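Local coordinates for attaching and effacing protein, pathogenesis factor (Escherichia coli, PDB 4E9L), which is an adhesin of the intimin/invasin family that probably displays a string of immunoglobulin-like domains, three of them modelled here, to mediate bacterial adhesion, at residues I112-D117 against D151-A156; D129-S134 against S144-N149. All blocks are in the same frame, centred on the assembly; numbering follows the deposited sequence.

Contact 1: residues I112-D117 against D151-A156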
loop_
_atom_site.group_PDB
_atom_site.type_symbol
_atom_site.label_atom_id
_atom_site.label_comp_id
_atom_site.label_asym_id
_atom_site.label_seq_id
_atom_site.Cartn_x
_atom_site.Cartn_y
_atom_site.Cartn_z
ATOM N N ILE A 112 -9.174 -37.291 15.952
ATOM C CA ILE A 112 -9.690 -38.648 15.865
ATOM C C ILE A 112 -8.547 -39.553 15.411
ATOM O O ILE A 112 -8.122 -39.503 14.255
ATOM C CB ILE A 112 -10.941 -38.824 14.955
ATOM C CG1 ILE A 112 -12.021 -37.724 15.210
ATOM C CG2 ILE A 112 -11.525 -40.240 15.147
ATOM C CD1 ILE A 112 -12.031 -36.607 14.112
ATOM N N TRP A 113 -8.055 -40.358 16.332
ATOM C CA TRP A 113 -6.957 -41.273 16.086
ATOM C C TRP A 113 -7.521 -42.684 15.922
ATOM O O TRP A 113 -8.248 -43.187 16.794
ATOM C CB TRP A 113 -5.982 -41.178 17.268
ATOM C CG TRP A 113 -4.934 -42.245 17.385
ATOM C CD1 TRP A 113 -4.266 -42.888 16.375
ATOM C CD2 TRP A 113 -4.342 -42.693 18.607
ATOM N NE1 TRP A 113 -3.325 -43.745 16.902
ATOM C CE2 TRP A 113 -3.349 -43.642 18.271
ATOM C CE3 TRP A 113 -4.512 -42.335 19.957
ATOM C CZ2 TRP A 113 -2.607 -44.317 19.246
ATOM C CZ3 TRP A 113 -3.738 -42.970 20.916
ATOM C CH2 TRP A 113 -2.770 -43.922 20.554
ATOM N N THR A 114 -7.188 -43.310 14.807
ATOM C CA THR A 114 -7.608 -44.665 14.467
ATOM C C THR A 114 -6.395 -45.543 14.725
ATOM O O THR A 114 -5.385 -45.403 14.047
ATOM C CB THR A 114 -8.119 -44.727 13.023
ATOM O OG1 THR A 114 -9.175 -43.788 12.878
ATOM C CG2 THR A 114 -8.621 -46.123 12.643
ATOM N N ALA A 115 -6.475 -46.378 15.763
ATOM C CA ALA A 115 -5.379 -47.226 16.223
ATOM C C ALA A 115 -5.611 -48.657 15.777
ATOM O O ALA A 115 -6.646 -49.259 16.094
ATOM C CB ALA A 115 -5.286 -47.150 17.737
ATOM N N LYS A 116 -4.646 -49.205 15.036
ATOM C CA LYS A 116 -4.752 -50.566 14.496
ATOM C C LYS A 116 -3.457 -51.329 14.671
ATOM O O LYS A 116 -2.389 -50.728 14.776
ATOM C CB LYS A 116 -5.068 -50.519 12.985
ATOM C CG LYS A 116 -6.412 -49.906 12.598
ATOM C CD LYS A 116 -6.650 -50.045 11.079
ATOM C CE LYS A 116 -7.730 -49.121 10.561
ATOM N NZ LYS A 116 -8.043 -49.413 9.124
ATOM N N ASP A 117 -3.547 -52.670 14.644
ATOM C CA ASP A 117 -2.374 -53.531 14.682
ATOM C C ASP A 117 -1.989 -53.816 13.227
ATOM O O ASP A 117 -2.647 -53.286 12.320
ATOM C CB ASP A 117 -2.683 -54.814 15.479
ATOM C CG ASP A 117 -3.673 -55.800 14.866
ATOM O OD1 ASP A 117 -4.138 -55.559 13.722
ATOM O OD2 ASP A 117 -3.978 -56.814 15.525
ATOM N N ASP A 151 -13.770 -48.882 19.710
ATOM C CA ASP A 151 -13.855 -49.358 18.327
ATOM C C ASP A 151 -12.542 -49.141 17.537
ATOM O O ASP A 151 -12.536 -49.203 16.300
ATOM C CB ASP A 151 -15.048 -48.663 17.643
ATOM C CG ASP A 151 -14.958 -47.148 17.560
ATOM O OD1 ASP A 151 -14.042 -46.562 18.197
ATOM O OD2 ASP A 151 -15.804 -46.542 16.864
ATOM N N GLY A 152 -11.455 -48.850 18.250
ATOM C CA GLY A 152 -10.174 -48.544 17.615
ATOM C C GLY A 152 -10.023 -47.050 17.409
ATOM O O GLY A 152 -8.931 -46.579 17.081
ATOM N N THR A 153 -11.115 -46.286 17.586
ATOM C CA THR A 153 -11.015 -44.830 17.502
ATOM C C THR A 153 -10.858 -44.271 18.908
ATOM O O THR A 153 -11.448 -44.775 19.869
ATOM C CB THR A 153 -12.128 -44.142 16.680
ATOM O OG1 THR A 153 -13.361 -44.191 17.390
ATOM C CG2 THR A 153 -12.278 -44.711 15.262
ATOM N N TRP A 154 -10.031 -43.243 18.998
ATOM C CA TRP A 154 -9.667 -42.505 20.186
ATOM C C TRP A 154 -9.899 -41.035 19.858
ATOM O O TRP A 154 -9.469 -40.564 18.794
ATOM C CB TRP A 154 -8.196 -42.761 20.494
ATOM C CG TRP A 154 -7.913 -44.187 20.858
ATOM C CD1 TRP A 154 -7.834 -45.259 20.014
ATOM C CD2 TRP A 154 -7.649 -44.684 22.170
ATOM N NE1 TRP A 154 -7.546 -46.399 20.728
ATOM C CE2 TRP A 154 -7.387 -46.065 22.051
ATOM C CE3 TRP A 154 -7.547 -44.077 23.436
ATOM C CZ2 TRP A 154 -7.079 -46.865 23.155
ATOM C CZ3 TRP A 154 -7.231 -44.869 24.527
ATOM C CH2 TRP A 154 -6.992 -46.244 24.380
ATOM N N THR A 155 -10.619 -40.317 20.717
ATOM C CA THR A 155 -10.922 -38.911 20.398
ATOM C C THR A 155 -10.397 -37.952 21.467
ATOM O O THR A 155 -10.448 -38.281 22.648
ATOM C CB THR A 155 -12.458 -38.723 20.210
ATOM O OG1 THR A 155 -13.113 -39.223 21.356
ATOM C CG2 THR A 155 -13.015 -39.454 18.989
ATOM N N ALA A 156 -9.882 -36.775 21.058
ATOM C CA ALA A 156 -9.434 -35.727 21.986
ATOM C C ALA A 156 -9.896 -34.382 21.469
ATOM O O ALA A 156 -9.973 -34.188 20.260
ATOM C CB ALA A 156 -7.924 -35.741 22.160
#
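Trp113 and Trp154 form an antiparallel hydrogen-bonded pair, their side chains side by side on the buried face. Trp113 N gives to Trp154 O and Trp154 N to Trp113 O, each at 2.8 Å. Trp113 carries CG anti to its own N (chi1 167°), Trp154 anti to its carbonyl carbon (chi1 -65°). With these torsions the Trp113 six-membered ring and the Trp154 five-membered ring lie obliquely, planes at 35°, and Trp113 CE3 rests on Trp154 CB at 3.7 Å. Ala115 CB, 3.8 Å from Trp154 NE1, lies over the rim of one Trp113 face, a small methyl beside two bulky indoles. Its N bonds almost straight to Gly152 O; at the positive phi of Gly152 a CB would jam against Asp151 O, so glycine belongs here. Asp151 OD1 accepts from Thr153 N and OG1, closing an Asx turn. On the other face, beta-branched Ile112, Thr114, Thr153 and Thr155 suit an extended chain, and Ile112 CG2 reaches Thr155 CG2 at 4.2 Å. Trp113 NE1 bonds to Ala178 O, Trp154 NE1 to Val123 O. Strands 108-114 and 153-159 form the middle of a four-stranded antiparallel sheet of an immunoglobulin-like domain, flanked by strands 95-99 and 142-148.

Contact 2: residues D129-S134 against S144-N149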
loop_
_atom_site.group_PDB
_atom_site.type_symbol
_atom_site.label_atom_id
_atom_site.label_comp_id
_atom_site.label_asym_id
_atom_site.label_seq_id
_atom_site.Cartn_x
_atom_site.Cartn_y
_atom_site.Cartn_z
ATOM N N ASP A 129 0.002 -41.228 25.422
ATOM C CA ASP A 129 0.555 -39.984 25.916
ATOM C C ASP A 129 -0.438 -38.900 25.556
ATOM O O ASP A 129 -1.352 -39.143 24.786
ATOM C CB ASP A 129 1.868 -39.645 25.182
ATOM C CG ASP A 129 2.915 -40.737 25.096
ATOM O OD1 ASP A 129 2.719 -41.809 25.728
ATOM O OD2 ASP A 129 3.956 -40.502 24.448
ATOM N N ALA A 130 -0.216 -37.692 26.038
ATOM C CA ALA A 130 -1.007 -36.536 25.631
ATOM C C ALA A 130 -0.765 -36.308 24.121
ATOM O O ALA A 130 0.336 -36.606 23.649
ATOM C CB ALA A 130 -0.539 -35.302 26.405
ATOM N N PRO A 131 -1.754 -35.792 23.353
ATOM C CA PRO A 131 -1.511 -35.506 21.920
ATOM C C PRO A 131 -0.327 -34.562 21.722
ATOM O O PRO A 131 -0.118 -33.651 22.526
ATOM C CB PRO A 131 -2.813 -34.826 21.476
ATOM C CG PRO A 131 -3.859 -35.352 22.428
ATOM C CD PRO A 131 -3.127 -35.409 23.747
ATOM N N SER A 132 0.492 -34.828 20.707
ATOM C CA SER A 132 1.648 -34.002 20.410
ATOM C C SER A 132 1.243 -32.893 19.406
ATOM O O SER A 132 0.808 -33.193 18.283
ATOM C CB SER A 132 2.798 -34.859 19.901
ATOM O OG SER A 132 3.832 -34.080 19.331
ATOM N N LEU A 133 1.319 -31.616 19.851
ATOM C CA LEU A 133 0.923 -30.460 19.033
ATOM C C LEU A 133 2.135 -29.680 18.575
ATOM O O LEU A 133 3.013 -29.352 19.380
ATOM C CB LEU A 133 -0.018 -29.492 19.798
ATOM C CG LEU A 133 -1.193 -30.011 20.639
ATOM C CD1 LEU A 133 -1.978 -28.841 21.227
ATOM C CD2 LEU A 133 -2.134 -30.887 19.837
ATOM N N SER A 134 2.182 -29.378 17.285
ATOM C CA SER A 134 3.242 -28.580 16.681
ATOM C C SER A 134 2.678 -27.653 15.622
ATOM O O SER A 134 1.468 -27.701 15.323
ATOM C CB SER A 134 4.400 -29.440 16.171
ATOM O OG SER A 134 4.001 -30.314 15.133
ATOM N N SER A 144 -7.387 -32.161 25.512
ATOM C CA SER A 144 -7.979 -32.936 26.590
ATOM C C SER A 144 -7.265 -34.304 26.528
ATOM O O SER A 144 -6.493 -34.565 25.593
ATOM C CB SER A 144 -9.462 -33.162 26.288
ATOM O OG SER A 144 -9.600 -33.974 25.126
ATOM N N GLY A 145 -7.613 -35.199 27.449
ATOM C CA GLY A 145 -7.148 -36.582 27.382
ATOM C C GLY A 145 -7.850 -37.302 26.230
ATOM O O GLY A 145 -8.803 -36.776 25.643
ATOM N N TRP A 146 -7.358 -38.485 25.870
ATOM C CA TRP A 146 -7.920 -39.300 24.792
ATOM C C TRP A 146 -9.058 -40.156 25.346
ATOM O O TRP A 146 -8.873 -40.801 26.382
ATOM C CB TRP A 146 -6.857 -40.238 24.232
ATOM C CG TRP A 146 -5.793 -39.610 23.380
ATOM C CD1 TRP A 146 -4.481 -39.433 23.710
ATOM C CD2 TRP A 146 -5.921 -39.197 22.013
ATOM N NE1 TRP A 146 -3.782 -38.947 22.630
ATOM C CE2 TRP A 146 -4.646 -38.762 21.586
ATOM C CE3 TRP A 146 -7.000 -39.119 21.112
ATOM C CZ2 TRP A 146 -4.422 -38.246 20.304
ATOM C CZ3 TRP A 146 -6.773 -38.615 19.841
ATOM C CH2 TRP A 146 -5.498 -38.185 19.449
ATOM N N THR A 147 -10.223 -40.178 24.665
ATOM C CA THR A 147 -11.339 -41.052 25.066
ATOM C C THR A 147 -11.253 -42.303 24.201
ATOM O O THR A 147 -11.279 -42.192 22.975
ATOM C CB THR A 147 -12.695 -40.341 24.921
ATOM O OG1 THR A 147 -12.783 -39.340 25.916
ATOM C CG2 THR A 147 -13.898 -41.303 25.024
ATOM N N ASP A 148 -11.165 -43.482 24.832
ATOM C CA ASP A 148 -11.156 -44.766 24.140
ATOM C C ASP A 148 -12.629 -45.062 23.770
ATOM O O ASP A 148 -13.437 -45.329 24.662
ATOM C CB ASP A 148 -10.591 -45.874 25.066
ATOM C CG ASP A 148 -10.507 -47.282 24.449
ATOM O OD1 ASP A 148 -11.012 -47.474 23.334
ATOM O OD2 ASP A 148 -9.961 -48.190 25.105
ATOM N N ASN A 149 -12.981 -45.007 22.472
ATOM C CA ASN A 149 -14.366 -45.258 22.045
ATOM C C ASN A 149 -14.735 -46.727 21.953
ATOM O O ASN A 149 -15.894 -47.033 21.675
ATOM C CB ASN A 149 -14.711 -44.533 20.749
ATOM C CG ASN A 149 -14.577 -43.046 20.835
ATOM O OD1 ASN A 149 -13.875 -42.420 20.035
ATOM N ND2 ASN A 149 -15.225 -42.449 21.812
HETATM O O HOH W 1 -0.925 -39.093 22.185
#
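Pro131 sets CG above the rim of the Trp146 indole in the tightly packed half of this contact, the two side chains passing each other in opposite directions. Pro131 CG comes to 3.6 Å from Trp146 CE2, out at the rim where NE1, CE2 and CZ2 meet, and Pro131 CB lies 4.0 Å from Trp146 CZ2. A compact, rigid proline suits this place: its C-gamma-exo ring offers apolar carbons to the indole. Trp146 has CG anti to its carbonyl carbon (chi1 -73°), which carries the indole across to the other segment. Pro131 CD also approaches Ser144 O at 3.9 Å; this carbonyl is buried here without a polar partner in the model, whereas Ser144 OG donates to Gly145 O and accepts from Gln157 N. The two segments belong to opposite sheets of an immunoglobulin-like beta sandwich, Trp146 coming from strand 142-148 and Pro131 just preceding strand 132-134, so the pair bridges the sheets near their edges. Trp146 also meets Trp113 edge-to-face and touches Pro171 and Pro128.

The looser half is polar and wet. Asp129 O lies at the indole edge, in its plane, 3.3 Å from Trp146 NE1. A water accepts from Trp146 NE1 at 2.9 Å and probably donates to Asp129 O at 2.6 Å, though other acceptors are in reach. The Asp129 carboxylate accepts from Asn174 N and Gly175 N.

How the contacts relate
After strand 95-99 the chain runs along strand 108-114, whose last residues begin the 112-117 segment, and then crosses to the second sheet through 129-134. It comes back to the first sheet at 144-149, where contact 2 closes a short loop, and turns into strand 153-159, where contact 1 closes a longer one that encloses it. Contact 1 joins two neighbouring strands within one sheet; contact 2 ties that sheet's edge strand to the start of strand 132-134 in the other. They meet where strands 142-148 and 153-159 pair: Thr155 O lies 2.8 Å from Thr147 N, a probable hydrogen bond, and Trp154 CZ3 packs on Asp148 CB.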